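Local coordinates for protein glycoside hydrolase, GH17 family (Formosa sp. Hel1_33_131, PDB 6FCG) that probably hydrolyses internal beta-1,3-glucosidic bonds of laminarin, as an endo-acting laminarinase of glycoside hydrolase family 17, at residues I123-W129 against S177-Q181; Y237-Y243 against P300-T306; G120-D124 against V166-A170. One frame throughout, in Å; residues are numbered along the deposited sequence.

Contact 1 (I123-W129 against S177-Q181)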
loop_
_atom_site.group_PDB
_atom_site.type_symbol
_atom_site.label_atom_id
_atom_site.label_comp_id
_atom_site.label_asym_id
_atom_site.label_seq_id
_atom_site.Cartn_x
_atom_site.Cartn_y
_atom_site.Cartn_z
ATOM N N ILE A 123 16.384 -36.099 -12.412
ATOM C CA ILE A 123 17.114 -35.636 -13.577
ATOM C C ILE A 123 17.405 -34.143 -13.466
ATOM O O ILE A 123 16.501 -33.333 -13.216
ATOM C CB ILE A 123 16.266 -35.897 -14.826
ATOM C CG1 ILE A 123 16.065 -37.401 -15.014
ATOM C CG2 ILE A 123 16.891 -35.287 -16.062
ATOM C CD1 ILE A 123 17.316 -38.213 -15.334
ATOM N N ASP A 124 18.663 -33.792 -13.698
ATOM C CA ASP A 124 19.139 -32.408 -13.683
ATOM C C ASP A 124 19.722 -31.998 -15.022
ATOM O O ASP A 124 20.241 -32.831 -15.760
ATOM C CB ASP A 124 20.254 -32.277 -12.661
ATOM C CG ASP A 124 19.755 -32.227 -11.226
ATOM O OD1 ASP A 124 18.641 -31.722 -10.976
ATOM O OD2 ASP A 124 20.530 -32.645 -10.327
ATOM N N CYS A 125 19.661 -30.708 -15.294
ATOM C CA CYS A 125 20.421 -30.064 -16.341
ATOM C C CYS A 125 21.824 -29.784 -15.854
ATOM O O CYS A 125 22.112 -29.890 -14.665
ATOM C CB CYS A 125 19.764 -28.736 -16.724
ATOM S SG CYS A 125 20.004 -27.327 -15.577
ATOM N N LYS A 126 22.701 -29.423 -16.784
ATOM C CA LYS A 126 24.098 -29.143 -16.460
ATOM C C LYS A 126 24.253 -28.009 -15.431
ATOM O O LYS A 126 23.659 -26.949 -15.580
ATOM C CB LYS A 126 24.882 -28.790 -17.708
ATOM C CG LYS A 126 26.386 -28.662 -17.469
ATOM C CD LYS A 126 27.078 -28.296 -18.766
ATOM C CE LYS A 126 28.585 -28.406 -18.638
ATOM N NZ LYS A 126 29.207 -27.411 -19.568
ATOM N N ASN A 127 25.071 -28.276 -14.404
ATOM C CA ASN A 127 25.365 -27.341 -13.308
ATOM C C ASN A 127 24.237 -27.025 -12.352
ATOM O O ASN A 127 24.403 -26.235 -11.437
ATOM C CB ASN A 127 26.016 -26.021 -13.800
ATOM C CG ASN A 127 27.373 -26.211 -14.473
ATOM O OD1 ASN A 127 27.785 -25.377 -15.281
ATOM N ND2 ASN A 127 28.104 -27.242 -14.093
ATOM N N ALA A 128 23.118 -27.706 -12.468
ATOM C CA ALA A 128 22.093 -27.617 -11.435
ATOM C C ALA A 128 22.666 -27.829 -10.023
ATOM O O ALA A 128 23.528 -28.660 -9.803
ATOM C CB ALA A 128 21.016 -28.645 -11.692
ATOM N N TRP A 129 22.177 -27.022 -9.093
ATOM C CA TRP A 129 22.564 -27.072 -7.682
ATOM C C TRP A 129 24.049 -26.757 -7.432
ATOM O O TRP A 129 24.549 -27.113 -6.377
ATOM C CB TRP A 129 22.176 -28.410 -7.032
ATOM C CG TRP A 129 20.861 -28.942 -7.512
ATOM C CD1 TRP A 129 20.658 -30.080 -8.246
ATOM C CD2 TRP A 129 19.586 -28.316 -7.381
ATOM N NE1 TRP A 129 19.329 -30.208 -8.551
ATOM C CE2 TRP A 129 18.646 -29.140 -8.019
ATOM C CE3 TRP A 129 19.142 -27.133 -6.772
ATOM C CZ2 TRP A 129 17.281 -28.821 -8.066
ATOM C CZ3 TRP A 129 17.768 -26.815 -6.817
ATOM C CH2 TRP A 129 16.865 -27.659 -7.465
ATOM N N SER A 177 15.727 -23.947 -11.666
ATOM C CA SER A 177 16.922 -24.514 -11.052
ATOM C C SER A 177 17.523 -25.695 -11.770
ATOM O O SER A 177 18.701 -25.968 -11.537
ATOM C CB SER A 177 16.652 -24.921 -9.598
ATOM O OG SER A 177 16.792 -23.791 -8.776
ATOM N N TYR A 178 16.752 -26.423 -12.572
ATOM C CA TYR A 178 17.254 -27.713 -13.086
ATOM C C TYR A 178 16.670 -28.280 -14.375
ATOM O O TYR A 178 17.094 -29.360 -14.795
ATOM C CB TYR A 178 17.082 -28.788 -11.994
ATOM C CG TYR A 178 15.622 -29.139 -11.679
ATOM C CD1 TYR A 178 14.831 -28.326 -10.843
ATOM C CD2 TYR A 178 15.042 -30.289 -12.203
ATOM C CE1 TYR A 178 13.506 -28.661 -10.568
ATOM C CE2 TYR A 178 13.725 -30.620 -11.921
ATOM C CZ TYR A 178 12.963 -29.817 -11.111
ATOM O OH TYR A 178 11.675 -30.187 -10.860
ATOM N N PHE A 179 15.744 -27.583 -15.022
ATOM C CA PHE A 179 14.989 -28.227 -16.082
ATOM C C PHE A 179 15.851 -28.620 -17.269
ATOM O O PHE A 179 16.879 -28.016 -17.540
ATOM C CB PHE A 179 13.762 -27.411 -16.503
ATOM C CG PHE A 179 14.044 -26.275 -17.457
ATOM C CD1 PHE A 179 14.020 -26.490 -18.835
ATOM C CD2 PHE A 179 14.188 -24.971 -16.994
ATOM C CE1 PHE A 179 14.240 -25.438 -19.722
ATOM C CE2 PHE A 179 14.386 -23.918 -17.878
ATOM C CZ PHE A 179 14.423 -24.151 -19.242
ATOM N N VAL A 180 15.391 -29.634 -17.973
ATOM C CA VAL A 180 16.061 -30.162 -19.143
ATOM C C VAL A 180 15.080 -30.185 -20.335
ATOM O O VAL A 180 13.848 -30.003 -20.187
ATOM C CB VAL A 180 16.650 -31.585 -18.851
ATOM C CG1 VAL A 180 17.708 -31.465 -17.795
ATOM C CG2 VAL A 180 15.559 -32.608 -18.469
ATOM N N GLN A 181 15.645 -30.437 -21.511
ATOM C CA GLN A 181 14.850 -30.611 -22.710
ATOM C C GLN A 181 14.274 -32.037 -22.746
ATOM O O GLN A 181 14.825 -32.946 -22.133
ATOM C CB GLN A 181 15.703 -30.339 -23.955
ATOM C CG GLN A 181 16.304 -28.954 -23.981
ATOM C CD GLN A 181 15.232 -27.907 -23.976
ATOM O OE1 GLN A 181 15.085 -27.281 -22.980
ATOM N NE2 GLN A 181 14.406 -27.773 -25.054
HETATM O O HOH W 1 20.348 -24.869 -9.820
#
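I123 meets V180 through one methyl branch, CG2 lying 3.8 Å from V180 CG2, while helix 182-197 packs against both residues. I123 O lies at the edge of the Y178 ring, near its plane, beside CD2. D124 follows with its carboxylate steeply inclined to that ring; D124 OD1 sits 3.5 Å from Y178 CB and accepts a bond from W122 as well as one from within the segment. C125 N donates to Y178 O at 2.9 Å with a bent N-H...O angle of 140°. V180 CG1 packs beside this bond, 3.6 Å from C125 CB. The joined pieces, one carrying the short strand 125-126 and the other a loop, lie at the C-terminal mouth of the (beta/alpha)8-type barrel of the family. A type II turn from C125 to A128 then reverses the chain and brings A128 CB against S177 O and Y178 CB. W129 closes the segment: its CG stands beside the backbone N, anti to the carbonyl carbon (chi1 -38°), and the indole returns to D124, where NE1 donates to OD1 at 2.9 Å from above the carboxylate plane. CZ3 and CH2 of the W129 indole touch S177 CB, each at 3.5 Å, and CZ2 comes within 3.7 Å of Y178 CD1, the two rings nearly parallel but slid apart. A leucine in place of W129 would probably leave D124 OD1 without one of its two indole donors and strip the packing from S177 CB and from H430 of the second subunit, which stacks on the indole. A water bridges W129 N and S177 O.

Contact 2 (Y237-Y243 against P300-T306)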
loop_
_atom_site.group_PDB
_atom_site.type_symbol
_atom_site.label_atom_id
_atom_site.label_comp_id
_atom_site.label_asym_id
_atom_site.label_seq_id
_atom_site.Cartn_x
_atom_site.Cartn_y
_atom_site.Cartn_z
ATOM N N TYR A 237 3.314 -45.122 -19.705
ATOM C CA TYR A 237 2.194 -44.211 -19.435
ATOM C C TYR A 237 2.690 -42.794 -19.144
ATOM O O TYR A 237 3.888 -42.585 -18.990
ATOM C CB TYR A 237 1.359 -44.741 -18.262
ATOM C CG TYR A 237 1.936 -44.502 -16.862
ATOM C CD1 TYR A 237 2.897 -45.335 -16.332
ATOM C CD2 TYR A 237 1.474 -43.456 -16.062
ATOM C CE1 TYR A 237 3.393 -45.132 -15.047
ATOM C CE2 TYR A 237 1.959 -43.246 -14.787
ATOM C CZ TYR A 237 2.926 -44.077 -14.282
ATOM O OH TYR A 237 3.419 -43.889 -13.000
ATOM N N LEU A 238 1.753 -41.845 -19.029
ATOM C CA LEU A 238 2.049 -40.455 -18.692
ATOM C C LEU A 238 1.644 -40.164 -17.260
ATOM O O LEU A 238 0.481 -40.304 -16.908
ATOM C CB LEU A 238 1.313 -39.483 -19.623
ATOM C CG LEU A 238 1.857 -39.309 -21.053
ATOM C CD1 LEU A 238 1.549 -40.524 -21.928
ATOM C CD2 LEU A 238 1.262 -38.070 -21.700
ATOM N N SER A 239 2.605 -39.721 -16.451
ATOM C CA SER A 239 2.367 -39.282 -15.075
ATOM C C SER A 239 2.271 -37.718 -15.064
ATOM O O SER A 239 3.253 -37.014 -15.265
ATOM C CB SER A 239 3.477 -39.795 -14.162
ATOM O OG SER A 239 3.196 -39.533 -12.809
ATOM N N VAL A 240 1.069 -37.212 -14.830
ATOM C CA VAL A 240 0.717 -35.829 -15.067
ATOM C C VAL A 240 0.469 -35.118 -13.760
ATOM O O VAL A 240 -0.276 -35.629 -12.907
ATOM C CB VAL A 240 -0.560 -35.754 -15.922
ATOM C CG1 VAL A 240 -1.085 -34.337 -16.007
ATOM C CG2 VAL A 240 -0.263 -36.290 -17.305
ATOM N N HIS A 241 1.035 -33.921 -13.624
ATOM C CA HIS A 241 0.767 -33.071 -12.447
ATOM C C HIS A 241 -0.166 -31.906 -12.782
ATOM O O HIS A 241 0.018 -31.260 -13.812
ATOM C CB HIS A 241 2.059 -32.471 -11.869
ATOM C CG HIS A 241 3.127 -33.478 -11.559
ATOM N ND1 HIS A 241 4.299 -33.119 -10.927
ATOM C CD2 HIS A 241 3.203 -34.816 -11.764
ATOM C CE1 HIS A 241 5.054 -34.188 -10.768
ATOM N NE2 HIS A 241 4.415 -35.230 -11.270
ATOM N N THR A 242 -1.076 -31.593 -11.849
ATOM C CA THR A 242 -1.938 -30.418 -11.955
ATOM C C THR A 242 -2.192 -29.840 -10.579
ATOM O O THR A 242 -2.474 -30.588 -9.649
ATOM C CB THR A 242 -3.263 -30.756 -12.655
ATOM O OG1 THR A 242 -4.138 -29.634 -12.591
ATOM C CG2 THR A 242 -3.943 -31.958 -12.013
ATOM N N TYR A 243 -2.103 -28.508 -10.459
ATOM C CA TYR A 243 -2.152 -27.831 -9.157
ATOM C C TYR A 243 -3.057 -26.606 -9.107
ATOM O O TYR A 243 -2.591 -25.473 -9.103
ATOM C CB TYR A 243 -0.730 -27.466 -8.706
ATOM C CG TYR A 243 -0.046 -28.542 -7.862
ATOM C CD1 TYR A 243 -0.338 -28.664 -6.509
ATOM C CD2 TYR A 243 0.880 -29.427 -8.432
ATOM C CE1 TYR A 243 0.272 -29.632 -5.739
ATOM C CE2 TYR A 243 1.501 -30.410 -7.679
ATOM C CZ TYR A 243 1.194 -30.512 -6.334
ATOM O OH TYR A 243 1.800 -31.446 -5.543
ATOM N N PRO A 300 -2.215 -44.737 -21.439
ATOM C CA PRO A 300 -2.864 -44.325 -20.205
ATOM C C PRO A 300 -2.254 -43.027 -19.623
ATOM O O PRO A 300 -1.064 -42.744 -19.792
ATOM C CB PRO A 300 -2.629 -45.511 -19.259
ATOM C CG PRO A 300 -1.977 -46.574 -20.082
ATOM C CD PRO A 300 -1.335 -45.893 -21.235
ATOM N N ILE A 301 -3.098 -42.265 -18.936
ATOM C CA ILE A 301 -2.678 -41.122 -18.165
ATOM C C ILE A 301 -3.053 -41.402 -16.717
ATOM O O ILE A 301 -4.189 -41.826 -16.423
ATOM C CB ILE A 301 -3.367 -39.841 -18.657
ATOM C CG1 ILE A 301 -2.894 -39.531 -20.078
ATOM C CG2 ILE A 301 -3.031 -38.672 -17.739
ATOM C CD1 ILE A 301 -3.782 -38.570 -20.810
ATOM N N HIS A 302 -2.097 -41.134 -15.823
ATOM C CA HIS A 302 -2.329 -41.141 -14.364
ATOM C C HIS A 302 -1.873 -39.839 -13.726
ATOM O O HIS A 302 -1.011 -39.144 -14.251
ATOM C CB HIS A 302 -1.655 -42.355 -13.749
ATOM C CG HIS A 302 -2.229 -43.642 -14.255
ATOM N ND1 HIS A 302 -3.502 -44.037 -13.927
ATOM C CD2 HIS A 302 -1.771 -44.560 -15.137
ATOM C CE1 HIS A 302 -3.796 -45.163 -14.546
ATOM N NE2 HIS A 302 -2.759 -45.505 -15.286
ATOM N N ILE A 303 -2.477 -39.486 -12.600
ATOM C CA ILE A 303 -2.096 -38.275 -11.886
ATOM C C ILE A 303 -0.939 -38.589 -10.955
ATOM O O ILE A 303 -1.095 -39.237 -9.930
ATOM C CB ILE A 303 -3.279 -37.638 -11.132
ATOM C CG1 ILE A 303 -4.459 -37.388 -12.100
ATOM C CG2 ILE A 303 -2.856 -36.328 -10.468
ATOM C CD1 ILE A 303 -4.130 -36.562 -13.339
ATOM N N GLY A 304 0.225 -38.085 -11.324
ATOM C CA GLY A 304 1.426 -38.246 -10.528
ATOM C C GLY A 304 1.566 -37.289 -9.356
ATOM O O GLY A 304 2.363 -37.554 -8.446
ATOM N N GLU A 305 0.880 -36.151 -9.405
ATOM C CA GLU A 305 0.982 -35.196 -8.328
ATOM C C GLU A 305 -0.150 -34.179 -8.386
ATOM O O GLU A 305 -0.369 -33.538 -9.394
ATOM C CB GLU A 305 2.367 -34.509 -8.307
ATOM C CG GLU A 305 2.877 -34.164 -6.898
ATOM C CD GLU A 305 4.200 -33.399 -6.904
ATOM O OE1 GLU A 305 4.194 -32.182 -6.550
ATOM O OE2 GLU A 305 5.256 -33.982 -7.276
ATOM N N THR A 306 -0.864 -34.056 -7.279
ATOM C CA THR A 306 -1.708 -32.896 -7.012
ATOM C C THR A 306 -1.943 -32.826 -5.503
ATOM O O THR A 306 -1.842 -33.836 -4.817
ATOM C CB THR A 306 -3.039 -32.941 -7.772
ATOM O OG1 THR A 306 -3.697 -31.676 -7.639
ATOM C CG2 THR A 306 -3.962 -34.039 -7.230
#
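L238 and I301 open a parallel pairing in which the strand axes diverge by 48°, with L238 N donating to P300 O, H302 N to L238 O and V240 N to H302 O (2.9 Å). A beta bulge between V240 and H241 then shifts the register by one residue: V240 O accepts from G304 N, and T242 N pairs with E305 O. A side chain on G304 would probably crowd S239 OG, which is hydrogen-bonded to S210. On the face carrying S239, H241, H302 and E305, the edge of the H302 imidazole points at the face of the Y237 ring in an offset edge-to-face pair, centroids 5.3 Å apart. E305 CB lies over the centre of the H241 ring, 3.4 Å from its centroid, in CH-pi contact. Y243 OH donates to the anti lone pair of E305 OE1 at 2.7 Å, while OE2 is held by R87 and Y89. T306 turns OG1 opposite its own N (chi1 -170°), and the hydroxyl donates to T242 O at 2.6 Å. E305 stands at the end of the seventh barrel strand, a position consistent with that of the nucleophile in clan GH-A enzymes. On the other face V240 CG2 meets I301 CG2 at 3.7 Å. L238 and I301 press on helix 266-294 of the beta-alpha-beta crossover joining these strands; I303 touches it and helix 326-342, while strand 206-212 flanks strand 238-241.

Contact 3 (G120-D124 against V166-A170)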
loop_
_atom_site.group_PDB
_atom_site.type_symbol
_atom_site.label_atom_id
_atom_site.label_comp_id
_atom_site.label_asym_id
_atom_site.label_seq_id
_atom_site.Cartn_x
_atom_site.Cartn_y
_atom_site.Cartn_z
ATOM N N GLY A 120 11.331 -42.671 -8.219
ATOM C CA GLY A 120 11.764 -41.493 -8.951
ATOM C C GLY A 120 13.263 -41.430 -9.062
ATOM O O GLY A 120 13.988 -41.517 -8.064
ATOM N N ALA A 121 13.713 -41.318 -10.306
ATOM C CA ALA A 121 15.102 -41.035 -10.623
ATOM C C ALA A 121 15.118 -39.549 -10.946
ATOM O O ALA A 121 14.415 -39.112 -11.878
ATOM C CB ALA A 121 15.550 -41.852 -11.820
ATOM N N TRP A 122 15.871 -38.776 -10.169
ATOM C CA TRP A 122 15.925 -37.339 -10.380
ATOM C C TRP A 122 16.860 -36.993 -11.543
ATOM O O TRP A 122 17.986 -37.490 -11.612
ATOM C CB TRP A 122 16.377 -36.605 -9.133
ATOM C CG TRP A 122 16.193 -35.127 -9.274
ATOM C CD1 TRP A 122 17.047 -34.246 -9.891
ATOM C CD2 TRP A 122 15.082 -34.360 -8.832
ATOM N NE1 TRP A 122 16.518 -32.982 -9.853
ATOM C CE2 TRP A 122 15.320 -33.020 -9.202
ATOM C CE3 TRP A 122 13.915 -34.666 -8.157
ATOM C CZ2 TRP A 122 14.425 -31.991 -8.910
ATOM C CZ3 TRP A 122 13.018 -33.640 -7.869
ATOM C CH2 TRP A 122 13.279 -32.319 -8.235
ATOM N N ILE A 123 16.384 -36.099 -12.412
ATOM C CA ILE A 123 17.114 -35.636 -13.577
ATOM C C ILE A 123 17.405 -34.143 -13.466
ATOM O O ILE A 123 16.501 -33.333 -13.216
ATOM C CB ILE A 123 16.266 -35.897 -14.826
ATOM C CG1 ILE A 123 16.065 -37.401 -15.014
ATOM C CG2 ILE A 123 16.891 -35.287 -16.062
ATOM C CD1 ILE A 123 17.316 -38.213 -15.334
ATOM N N ASP A 124 18.663 -33.792 -13.698
ATOM C CA ASP A 124 19.139 -32.408 -13.683
ATOM C C ASP A 124 19.722 -31.998 -15.022
ATOM O O ASP A 124 20.241 -32.831 -15.760
ATOM C CB ASP A 124 20.254 -32.277 -12.661
ATOM C CG ASP A 124 19.755 -32.227 -11.226
ATOM O OD1 ASP A 124 18.641 -31.722 -10.976
ATOM O OD2 ASP A 124 20.530 -32.645 -10.327
ATOM N N VAL A 166 11.386 -41.283 -14.818
ATOM C CA VAL A 166 12.568 -40.516 -15.239
ATOM C C VAL A 166 12.258 -39.037 -15.125
ATOM O O VAL A 166 11.593 -38.456 -15.989
ATOM C CB VAL A 166 12.939 -40.850 -16.691
ATOM C CG1 VAL A 166 14.143 -40.030 -17.140
ATOM C CG2 VAL A 166 13.247 -42.323 -16.826
ATOM N N GLY A 167 12.691 -38.448 -14.030
ATOM C CA GLY A 167 12.482 -37.026 -13.783
ATOM C C GLY A 167 11.226 -36.655 -13.015
ATOM O O GLY A 167 10.231 -37.385 -12.993
ATOM N N ASN A 168 11.311 -35.526 -12.331
ATOM C CA ASN A 168 10.181 -34.952 -11.654
ATOM C C ASN A 168 10.071 -33.470 -11.968
ATOM O O ASN A 168 10.807 -32.625 -11.396
ATOM C CB ASN A 168 10.274 -35.131 -10.125
ATOM C CG ASN A 168 9.120 -34.431 -9.413
ATOM O OD1 ASN A 168 7.989 -34.847 -9.532
ATOM N ND2 ASN A 168 9.402 -33.372 -8.708
ATOM N N GLU A 169 9.123 -33.160 -12.838
ATOM C CA GLU A 169 8.925 -31.800 -13.331
ATOM C C GLU A 169 10.197 -31.308 -14.007
ATOM O O GLU A 169 10.501 -30.110 -14.015
ATOM C CB GLU A 169 8.424 -30.847 -12.224
ATOM C CG GLU A 169 6.962 -31.080 -11.884
ATOM C CD GLU A 169 6.440 -30.248 -10.715
ATOM O OE1 GLU A 169 7.129 -29.285 -10.358
ATOM O OE2 GLU A 169 5.357 -30.546 -10.148
ATOM N N ALA A 170 10.918 -32.239 -14.607
ATOM C CA ALA A 170 12.210 -31.921 -15.139
ATOM C C ALA A 170 12.166 -31.220 -16.495
ATOM O O ALA A 170 13.188 -30.733 -16.923
ATOM C CB ALA A 170 13.066 -33.189 -15.198
HETATM O O HOH W 2 14.084 -34.059 -11.935
#
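A121 and V166 are paired on neighbouring parallel strands of the TIM-type barrel, the third and fourth, just where both give way to loops at the C-terminal mouth. One backbone bond, G167 N to A121 O at 2.8 Å, holds the strand ends together. G167 has backbone angles that would jam a side chain against the preceding carbonyl. I123 CG1 packs on G167 N at 3.7 Å. That branch stands beside the backbone N of I123 (chi1 -64°), which also puts it 3.9 Å from V166 CG1; I123 CB meets A170 CB. W122 leaves the backbone away from segment 166-170, but with CG opposite N (chi1 -170°) the ring swings round so that CZ3 lies 3.7 Å from N168 ND2. The amide plane of N168 is turned 48° from the ring, and its OD1 is taken by R87. NE1 of W122 donates to D124 OD1 at 2.7 Å; the acceptor lies in the indole plane, but the bond enters from above the carboxylate. Over the centre of one indole face sits a water that accepts from I123 N (3.1 Å) and N168 N (3.2 Å).

From the N terminus, strand 116-121 leads into contact 3 and, without a break, into contact 1; the two share I123 and D124. Contact 3 closes its loop first, at 166-170, through helix 143-156 and strand 161-168; both loops start from the same stretch, and contact 1 closes eleven residues further on, at 177-181, just before helix 182-197. They touch directly, where Y178 OH hydrogen-bonds N168 O (2.6 Å). Contact 2 comes later, in series with both, and closes the crossover between the last two strands of the seven-stranded sheet. It meets contact 3 at the C-terminal ends of the strands, where H241 ND1 hydrogen-bonds E169 OE2 (2.9 Å); contact 1 stays about 8 Å from it, nearest atoms.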